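Local coordinates for glutamine synthetase (Streptomyces coelicolor, PDB 4BAX), which belongs to the glutamine synthetase family, pairing an N-terminal beta-grasp domain with a larger catalytic domain in an assembly of ten chains, at residues E286-Y289 with G295-V298. Residues are numbered along the deposited sequence; the frame is centred on the assembly and turned at random.
Sequences EYSY and GASV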
loop_
_atom_site.group_PDB
_atom_site.type_symbol
_atom_site.label_atom_id
_atom_site.label_comp_id
_atom_site.label_asym_id
_atom_site.label_seq_id
_atom_site.Cartn_x
_atom_site.Cartn_y
_atom_site.Cartn_z
ATOM N N GLU A 286 7.836 42.120 -29.063
ATOM C CA GLU A 286 7.235 43.425 -29.379
ATOM C C GLU A 286 7.044 44.249 -28.126
ATOM O O GLU A 286 6.721 43.723 -27.053
ATOM C CB GLU A 286 5.869 43.289 -30.081
ATOM C CG GLU A 286 5.741 42.273 -31.201
ATOM C CD GLU A 286 4.291 42.162 -31.709
ATOM O OE1 GLU A 286 3.386 42.779 -31.087
ATOM O OE2 GLU A 286 4.051 41.434 -32.703
ATOM N N TYR A 287 7.289 45.546 -28.264
ATOM C CA TYR A 287 7.064 46.464 -27.164
ATOM C C TYR A 287 5.786 47.282 -27.379
ATOM O O TYR A 287 5.599 47.880 -28.439
ATOM C CB TYR A 287 8.260 47.404 -26.952
ATOM C CG TYR A 287 8.021 48.371 -25.825
ATOM C CD1 TYR A 287 8.328 48.023 -24.515
ATOM C CD2 TYR A 287 7.439 49.613 -26.054
ATOM C CE1 TYR A 287 8.079 48.893 -23.464
ATOM C CE2 TYR A 287 7.185 50.498 -25.006
ATOM C CZ TYR A 287 7.512 50.133 -23.710
ATOM O OH TYR A 287 7.267 51.001 -22.668
ATOM N N SER A 288 4.922 47.328 -26.370
ATOM C CA SER A 288 3.754 48.207 -26.416
ATOM C C SER A 288 3.507 48.770 -25.028
ATOM O O SER A 288 3.798 48.105 -24.037
ATOM C CB SER A 288 2.511 47.455 -26.901
ATOM O OG SER A 288 2.340 46.235 -26.194
ATOM N N TYR A 289 2.871 49.936 -24.957
ATOM C CA TYR A 289 2.407 50.454 -23.672
ATOM C C TYR A 289 1.044 51.076 -23.873
ATOM O O TYR A 289 0.723 51.562 -24.957
ATOM C CB TYR A 289 3.411 51.432 -23.028
ATOM C CG TYR A 289 3.298 52.867 -23.522
ATOM C CD1 TYR A 289 2.370 53.738 -22.957
ATOM C CD2 TYR A 289 4.091 53.348 -24.557
ATOM C CE1 TYR A 289 2.235 55.042 -23.397
ATOM C CE2 TYR A 289 3.962 54.662 -25.005
ATOM C CZ TYR A 289 3.023 55.504 -24.415
ATOM O OH TYR A 289 2.855 56.817 -24.819
ATOM N N GLY A 295 -2.631 43.644 -21.935
ATOM C CA GLY A 295 -1.961 42.984 -23.051
ATOM C C GLY A 295 -0.681 43.684 -23.501
ATOM O O GLY A 295 0.096 43.145 -24.289
ATOM N N ALA A 296 -0.458 44.893 -22.991
ATOM C CA ALA A 296 0.749 45.664 -23.302
ATOM C C ALA A 296 2.029 45.191 -22.568
ATOM O O ALA A 296 1.964 44.490 -21.556
ATOM C CB ALA A 296 0.498 47.141 -23.025
ATOM N N SER A 297 3.190 45.556 -23.102
ATOM C CA SER A 297 4.460 45.266 -22.426
ATOM C C SER A 297 4.531 46.046 -21.085
ATOM O O SER A 297 4.919 45.519 -20.026
ATOM C CB SER A 297 5.646 45.671 -23.321
ATOM O OG SER A 297 5.722 44.888 -24.502
ATOM N N VAL A 298 4.115 47.301 -21.146
ATOM C CA VAL A 298 4.066 48.148 -19.977
ATOM C C VAL A 298 2.661 48.723 -19.817
ATOM O O VAL A 298 2.069 49.242 -20.768
ATOM C CB VAL A 298 5.088 49.292 -20.095
ATOM C CG1 VAL A 298 4.737 50.452 -19.177
ATOM C CG2 VAL A 298 6.476 48.765 -19.847
#
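A short parallel beta bridge pairs Tyr289 with Val298, where strands 289-291 and 298-300 begin side by side at the margin of the mixed sheet of the glutamine synthetase catalytic domain; strand 298-300 runs on against 312-314. Just ahead of the bridge, Ser288 and Ser297 grip each other through backbone and hydroxyl groups. The carbonyl O of Ser288 accepts from Val298 N at 3.0 Å, a fairly straight bond (161° at the hydrogen), and also takes a weak, strongly bent one from Ser297 N. Two serine hydroxyls supplement this: Ser288 N donates to Ser297 OG at 3.2 Å, while Ser297 N reaches Ser288 OG at 3.3 Å. The NH of Ser297 is therefore shared between the carbonyl and the hydroxyl of a single residue. About its CA-CB bond, Ser288 OG is staggered between the backbone N and the carbonyl carbon (chi1 49°), which turns it to lie against Ala296 CA as well.

The other side-chain contacts are mostly apolar, made chiefly by the Tyr287 ring and Tyr289 CB. With CG anti to the backbone N (chi1 179°), Tyr287 carries its ring alongside Ser297 and Val298, meeting them obliquely: CD1 passes Ser297 CB at 3.8 Å, and CE1 and OH both reach Val298 CG2, OH the nearer at 3.7 Å. The Tyr287 hydroxyl bonds to the carbonyl O of Ala251, and that of Tyr289 to Glu252, both residues of helix 244-253. Leu254, just past that helix, touches both Tyr287 and Val298. At the bridge itself, Tyr289 and Val298 meet CB to CB at 4.0 Å, and Tyr289 CA makes a CA-H...O contact of 3.2 Å with Val298 O.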